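Local coordinates for protein cryptic loci regulator 2 (Schizosaccharomyces pombe 972h-, PDB 5IKJ) that acts upstream of histone deacetylases to promote heterochromatic silencing, and is required for nucleosome positioning and gene silencing by the SHREC repressor complex, at residues Cys292-Leu295 with Gly296-Arg299; Leu319-Gln322 with Glu323-Val326; Leu463-Val466 with Ser467-Ser470. One frame throughout, in Å; residues are numbered along the deposited sequence.

Contact 1: residues Cys292-Leu295 with Gly296-Arg299; sequences CKQL and GNSR
Lys-293 curls back over the turn of a beta hairpin, where its ammonium bridges two backbone acceptors, Gln-294 O and Asn-297 O. These oxygens lie 3.2 Å apart and would probably repel each other without it. NZ reaches Gln-294 O at 2.8 Å, almost in line with the C=O bond; its bond to Asn-297 O is modelled at an implausibly short, doubtful 2.5 Å. Bends at chi2 and chi4 (66° and 54°) fold the chain inward. Above the turn, the Gln-294 amide stacks on that of Asn-297, planes 16° apart, with Gln-294 CD 3.5 Å from Asn-297 CB. The backbone bond Gln-294 N to Arg-299 O (3.0 Å) closes the hairpin that joins strand 288-294 to strand 300-304. A third carbonyl, that of Asn-526, also takes Lys-293 NZ, so the hairpin is tied to a distant loop. A methionine in place of Lys-293 would probably leave the two facing carbonyls without the charge that bridges them and free the turn from Asn-526. Gly-296 takes a left-handed conformation in which a beta carbon would collide with Leu-295 O, suiting a residue without a side chain. Asn-297 ND2 bonds to Gly-296 O at 2.8 Å from above the carbonyl plane.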
loop_
_atom_site.group_PDB
_atom_site.type_symbol
_atom_site.label_atom_id
_atom_site.label_comp_id
_atom_site.label_asym_id
_atom_site.label_seq_id
_atom_site.Cartn_x
_atom_site.Cartn_y
_atom_site.Cartn_z
ATOM N N CYS A 292 -9.069 -18.204 -2.282
ATOM C CA CYS A 292 -9.603 -17.847 -3.583
ATOM C C CYS A 292 -11.103 -18.094 -3.648
ATOM O O CYS A 292 -11.711 -18.684 -2.751
ATOM C CB CYS A 292 -8.893 -18.637 -4.686
ATOM S SG CYS A 292 -7.098 -18.575 -4.565
ATOM N N LYS A 293 -11.688 -17.614 -4.744
ATOM C CA LYS A 293 -13.099 -17.795 -5.058
ATOM C C LYS A 293 -13.185 -18.259 -6.501
ATOM O O LYS A 293 -12.777 -17.531 -7.410
ATOM C CB LYS A 293 -13.876 -16.486 -4.859
ATOM C CG LYS A 293 -15.261 -16.435 -5.509
ATOM C CD LYS A 293 -16.229 -17.420 -4.876
ATOM C CE LYS A 293 -17.651 -17.188 -5.372
ATOM N NZ LYS A 293 -17.745 -17.215 -6.858
ATOM N N GLN A 294 -13.697 -19.468 -6.713
ATOM C CA GLN A 294 -13.847 -19.962 -8.074
ATOM C C GLN A 294 -14.792 -19.055 -8.852
ATOM O O GLN A 294 -15.768 -18.527 -8.312
ATOM C CB GLN A 294 -14.371 -21.399 -8.077
ATOM C CG GLN A 294 -14.410 -22.024 -9.465
ATOM C CD GLN A 294 -14.712 -23.510 -9.434
ATOM O OE1 GLN A 294 -14.645 -24.148 -8.383
ATOM N NE2 GLN A 294 -15.042 -24.070 -10.592
ATOM N N LEU A 295 -14.488 -18.869 -10.132
ATOM C CA LEU A 295 -15.271 -18.006 -11.006
ATOM C C LEU A 295 -16.191 -18.862 -11.864
ATOM O O LEU A 295 -15.731 -19.772 -12.562
ATOM C CB LEU A 295 -14.354 -17.146 -11.878
ATOM C CG LEU A 295 -13.491 -16.154 -11.091
ATOM C CD1 LEU A 295 -12.412 -15.546 -11.970
ATOM C CD2 LEU A 295 -14.351 -15.058 -10.469
ATOM N N GLY A 296 -17.488 -18.563 -11.813
ATOM C CA GLY A 296 -18.501 -19.440 -12.354
ATOM C C GLY A 296 -19.040 -20.441 -11.357
ATOM O O GLY A 296 -19.871 -21.279 -11.731
ATOM N N ASN A 297 -18.592 -20.379 -10.106
ATOM C CA ASN A 297 -19.014 -21.296 -9.059
ATOM C C ASN A 297 -19.159 -20.516 -7.762
ATOM O O ASN A 297 -18.747 -19.357 -7.658
ATOM C CB ASN A 297 -18.010 -22.446 -8.883
ATOM C CG ASN A 297 -18.515 -23.759 -9.446
ATOM O OD1 ASN A 297 -18.377 -24.808 -8.816
ATOM N ND2 ASN A 297 -19.110 -23.709 -10.632
ATOM N N SER A 298 -19.762 -21.162 -6.769
ATOM C CA SER A 298 -19.842 -20.621 -5.420
ATOM C C SER A 298 -18.773 -21.200 -4.504
ATOM O O SER A 298 -18.816 -20.970 -3.291
ATOM C CB SER A 298 -21.229 -20.883 -4.828
ATOM O OG SER A 298 -21.445 -22.269 -4.622
ATOM N N ARG A 299 -17.810 -21.935 -5.056
ATOM C CA ARG A 299 -16.848 -22.668 -4.246
ATOM C C ARG A 299 -15.737 -21.754 -3.747
ATOM O O ARG A 299 -15.164 -20.976 -4.516
ATOM C CB ARG A 299 -16.248 -23.822 -5.051
ATOM C CG ARG A 299 -17.110 -25.072 -5.088
ATOM C CD ARG A 299 -17.214 -25.709 -3.710
ATOM N NE ARG A 299 -18.598 -25.962 -3.325
ATOM C CZ ARG A 299 -18.984 -26.330 -2.106
ATOM N NH1 ARG A 299 -18.089 -26.484 -1.138
ATOM N NH2 ARG A 299 -20.267 -26.538 -1.853
#

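Contact 2: residues Leu319-Gln322 with Glu323-Val326; sequences LQKQ and EHLV
Glu-323 and Lys-321 are brought together by torsions at both ends: the CG of Glu-323 lies between its backbone N and carbonyl carbon (chi1 80°), and a bend at chi2 swings the carboxylate back along the chain, while Lys-321 runs extended to CE and then turns at chi4 (-61°). The carboxylate thus lies along the flank of the lysine chain. Its OE2 is 3.0 Å from Lys-321 CG and forms a salt bridge with Lys-321 NZ at 2.9 Å, although as a hydrogen bond this is weak. Next to the carboxylate, the same lysine chain meets His-324. Lys-321 CD stands over one face of the imidazole, 4.2 Å from its centroid and 14° off the ring normal, a CH-pi contact displaced toward the rim. Two overlapping type I beta turns form the backbone here and lead the loop after strand 309-311 into helix 325-330. In the first, His-324 N bonds to Lys-321 O at 2.8 Å; in the second, Leu-325 N bonds to Gln-322 O at 3.1 Å. Leu-325 lays its CG 3.1 Å from Gln-322 O, and its CD1 lies near Gln-322 CA. The imidazole is fixed from outside as well: ND1 accepts the backbone N-H of Asp-318. With ND1 so engaged and Lys-321 NZ only 4.7 Å from His-324 NE2, the ring is likely to prefer its uncharged form. Trp-249 meets the same ring edge-to-face, and Leu-317 packs against it.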
loop_
_atom_site.group_PDB
_atom_site.type_symbol
_atom_site.label_atom_id
_atom_site.label_comp_id
_atom_site.label_asym_id
_atom_site.label_seq_id
_atom_site.Cartn_x
_atom_site.Cartn_y
_atom_site.Cartn_z
ATOM N N LEU A 319 -13.970 -21.533 -24.827
ATOM C CA LEU A 319 -15.087 -20.707 -25.271
ATOM C C LEU A 319 -16.420 -21.408 -25.036
ATOM O O LEU A 319 -17.423 -20.758 -24.716
ATOM C CB LEU A 319 -14.916 -20.363 -26.751
ATOM C CG LEU A 319 -13.518 -19.909 -27.190
ATOM C CD1 LEU A 319 -13.306 -20.189 -28.670
ATOM C CD2 LEU A 319 -13.309 -18.438 -26.883
ATOM N N GLN A 320 -16.449 -22.732 -25.184
ATOM C CA GLN A 320 -17.677 -23.503 -25.047
ATOM C C GLN A 320 -17.948 -23.953 -23.617
ATOM O O GLN A 320 -19.031 -24.487 -23.350
ATOM C CB GLN A 320 -17.637 -24.736 -25.962
ATOM C CG GLN A 320 -17.639 -24.417 -27.449
ATOM C CD GLN A 320 -16.301 -23.899 -27.939
ATOM O OE1 GLN A 320 -15.423 -23.565 -27.143
ATOM N NE2 GLN A 320 -16.136 -23.835 -29.254
ATOM N N LYS A 321 -17.005 -23.760 -22.697
ATOM C CA LYS A 321 -17.196 -24.142 -21.299
ATOM C C LYS A 321 -17.875 -22.973 -20.597
ATOM O O LYS A 321 -17.230 -21.987 -20.231
ATOM C CB LYS A 321 -15.866 -24.516 -20.655
ATOM C CG LYS A 321 -15.939 -25.756 -19.778
ATOM C CD LYS A 321 -14.555 -26.250 -19.381
ATOM C CE LYS A 321 -14.628 -27.359 -18.341
ATOM N NZ LYS A 321 -15.277 -26.902 -17.082
ATOM N N GLN A 322 -19.191 -23.094 -20.408
ATOM C CA GLN A 322 -20.014 -21.958 -20.003
ATOM C C GLN A 322 -19.476 -21.275 -18.750
ATOM O O GLN A 322 -19.461 -20.041 -18.666
ATOM C CB GLN A 322 -21.451 -22.430 -19.782
ATOM C CG GLN A 322 -22.485 -21.319 -19.755
ATOM C CD GLN A 322 -23.903 -21.853 -19.832
ATOM O OE1 GLN A 322 -24.119 -23.064 -19.899
ATOM N NE2 GLN A 322 -24.878 -20.951 -19.827
ATOM N N GLU A 323 -19.036 -22.055 -17.761
ATOM C CA GLU A 323 -18.614 -21.463 -16.495
ATOM C C GLU A 323 -17.303 -20.694 -16.617
ATOM O O GLU A 323 -16.974 -19.914 -15.718
ATOM C CB GLU A 323 -18.495 -22.545 -15.418
ATOM C CG GLU A 323 -17.216 -23.369 -15.460
ATOM C CD GLU A 323 -16.980 -24.018 -16.806
ATOM O OE1 GLU A 323 -17.962 -24.481 -17.422
ATOM O OE2 GLU A 323 -15.814 -24.058 -17.251
ATOM N N HIS A 324 -16.546 -20.895 -17.700
ATOM C CA HIS A 324 -15.342 -20.105 -17.934
ATOM C C HIS A 324 -15.646 -18.668 -18.336
ATOM O O HIS A 324 -14.718 -17.858 -18.418
ATOM C CB HIS A 324 -14.486 -20.747 -19.030
ATOM C CG HIS A 324 -13.529 -21.786 -18.533
ATOM N ND1 HIS A 324 -12.557 -22.338 -19.340
ATOM C CD2 HIS A 324 -13.388 -22.374 -17.321
ATOM C CE1 HIS A 324 -11.859 -23.219 -18.648
ATOM N NE2 HIS A 324 -12.343 -23.260 -17.419
ATOM N N LEU A 325 -16.914 -18.329 -18.586
ATOM C CA LEU A 325 -17.246 -17.033 -19.161
ATOM C C LEU A 325 -17.224 -15.905 -18.139
ATOM O O LEU A 325 -17.181 -14.735 -18.534
ATOM C CB LEU A 325 -18.619 -17.101 -19.833
ATOM C CG LEU A 325 -18.746 -18.137 -20.954
ATOM C CD1 LEU A 325 -20.162 -18.150 -21.501
ATOM C CD2 LEU A 325 -17.741 -17.880 -22.071
ATOM N N VAL A 326 -17.256 -16.219 -16.843
ATOM C CA VAL A 326 -17.061 -15.180 -15.838
ATOM C C VAL A 326 -15.607 -14.726 -15.833
ATOM O O VAL A 326 -15.316 -13.526 -15.773
ATOM C CB VAL A 326 -17.499 -15.679 -14.449
ATOM C CG1 VAL A 326 -17.376 -14.563 -13.418
ATOM C CG2 VAL A 326 -18.927 -16.207 -14.493
#

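Contact 3: residues Leu463-Val466 with Ser467-Ser470; sequences LQMV and SKLS
The last turns of helix 461-469 bring Ser-467 back onto Leu-463 and Ser-470 back onto Val-466, each through a side-chain hydroxyl. Leu-463 O is gripped twice: by Ser-467 N at 3.0 Å, the regular helical bond, and by Ser-467 OG at 3.1 Å. The two donors arrive from opposite faces of the carbonyl plane, and the hydroxyl can get there because chi1 of -67° sets OG beside its own backbone N, directed back down the helix. The backbone pattern continues with Lys-468 N to Gln-464 O (3.1 Å) and Leu-469 N to Met-465 O (3.0 Å). Beyond Leu-469, Ser-470 OG donates to Val-466 O, though the modelled 2.5 Å is very short and its exact length doubtful; it also touches Val-466 CG1, and a second, weak bond joins it to Thr-472 OG1. On another side of the helix Met-465, bent at chi2 and chi3, lays its sulfur across the end of Lys-468, with SD 3.7 Å from NZ. Its methyl, CE, comes within 4.3 Å of Leu-469 CD1. These two apolar ends both rest on Phe-284 of helix 278-285, while Leu-463, Val-466 and Ser-467 pack on Phe-474 of strand 472-476. The helix therefore joins a neighbouring helix to the sheet of the Clr2 family region, which belongs to the SH3 clan. Just past the helical residues, on the way to strand 472-476, Ser-470 makes the same i to i-4 reach as Ser-467, whose hydroxyl bond to the carbonyl four residues earlier is familiar in alpha-helices.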
loop_
_atom_site.group_PDB
_atom_site.type_symbol
_atom_site.label_atom_id
_atom_site.label_comp_id
_atom_site.label_asym_id
_atom_site.label_seq_id
_atom_site.Cartn_x
_atom_site.Cartn_y
_atom_site.Cartn_z
ATOM N N LEU A 463 14.675 -6.727 -7.344
ATOM C CA LEU A 463 15.652 -7.276 -8.278
ATOM C C LEU A 463 16.934 -7.710 -7.576
ATOM O O LEU A 463 17.578 -8.670 -8.015
ATOM C CB LEU A 463 15.967 -6.255 -9.372
ATOM C CG LEU A 463 14.847 -5.972 -10.377
ATOM C CD1 LEU A 463 15.294 -4.936 -11.397
ATOM C CD2 LEU A 463 14.390 -7.243 -11.086
ATOM N N GLN A 464 17.324 -7.024 -6.499
ATOM C CA GLN A 464 18.456 -7.490 -5.705
ATOM C C GLN A 464 18.230 -8.916 -5.222
ATOM O O GLN A 464 19.157 -9.734 -5.218
ATOM C CB GLN A 464 18.684 -6.564 -4.510
ATOM C CG GLN A 464 19.175 -5.169 -4.860
ATOM C CD GLN A 464 19.297 -4.278 -3.636
ATOM O OE1 GLN A 464 18.940 -4.678 -2.528
ATOM N NE2 GLN A 464 19.803 -3.066 -3.832
ATOM N N MET A 465 17.000 -9.231 -4.810
ATOM C CA MET A 465 16.705 -10.566 -4.302
ATOM C C MET A 465 16.658 -11.588 -5.431
ATOM O O MET A 465 17.155 -12.709 -5.280
ATOM C CB MET A 465 15.384 -10.546 -3.532
ATOM C CG MET A 465 15.447 -9.773 -2.221
ATOM S SD MET A 465 16.525 -10.536 -0.988
ATOM C CE MET A 465 15.728 -12.124 -0.752
ATOM N N VAL A 466 16.064 -11.223 -6.571
ATOM C CA VAL A 466 16.073 -12.115 -7.726
ATOM C C VAL A 466 17.501 -12.456 -8.121
ATOM O O VAL A 466 17.783 -13.574 -8.567
ATOM C CB VAL A 466 15.298 -11.482 -8.901
ATOM C CG1 VAL A 466 15.452 -12.315 -10.170
ATOM C CG2 VAL A 466 13.826 -11.335 -8.547
ATOM N N SER A 467 18.426 -11.506 -7.967
ATOM C CA SER A 467 19.817 -11.761 -8.320
ATOM C C SER A 467 20.462 -12.741 -7.348
ATOM O O SER A 467 21.194 -13.646 -7.764
ATOM C CB SER A 467 20.596 -10.445 -8.355
ATOM O OG SER A 467 20.150 -9.617 -9.416
ATOM N N LYS A 468 20.200 -12.579 -6.049
ATOM C CA LYS A 468 20.760 -13.492 -5.058
ATOM C C LYS A 468 20.206 -14.902 -5.214
ATOM O O LYS A 468 20.909 -15.878 -4.933
ATOM C CB LYS A 468 20.473 -12.976 -3.648
ATOM C CG LYS A 468 21.089 -11.620 -3.333
ATOM C CD LYS A 468 20.439 -10.976 -2.113
ATOM C CE LYS A 468 20.578 -11.839 -0.866
ATOM N NZ LYS A 468 19.925 -11.215 0.317
ATOM N N LEU A 469 18.957 -15.030 -5.660
ATOM C CA LEU A 469 18.265 -16.312 -5.689
ATOM C C LEU A 469 18.238 -16.956 -7.069
ATOM O O LEU A 469 17.609 -18.006 -7.232
ATOM C CB LEU A 469 16.830 -16.139 -5.180
ATOM C CG LEU A 469 16.677 -15.502 -3.797
ATOM C CD1 LEU A 469 15.204 -15.389 -3.438
ATOM C CD2 LEU A 469 17.432 -16.296 -2.742
ATOM N N SER A 470 18.895 -16.363 -8.061
ATOM C CA SER A 470 18.940 -16.949 -9.392
ATOM C C SER A 470 20.224 -16.513 -10.080
ATOM O O SER A 470 20.949 -15.640 -9.597
ATOM C CB SER A 470 17.720 -16.546 -10.227
ATOM O OG SER A 470 17.745 -15.162 -10.534
#

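How the contacts relate
Along the chain the three contacts follow in series; none encloses or crosses another. Contact 1 closes the hairpin between strands 288-294 and 300-304 of the five-stranded antiparallel sheet. After strand 309-311, one edge of that sheet, contact 2 turns the chain into helix 325-330, which returns to the hairpin: Val-326 CG2 lies 3.8 Å from Gly-296 N, and its CG1 meets Leu-295 CD2. The two thus form one patch, with centres 13 Å apart. Much later, contact 3 lies within the later turns of helix 461-469, between strands 425-436 and 472-476 of the mixed sheet. It stands apart, its nearest atoms about 22 Å from contact 1 and about 30 Å from contact 2.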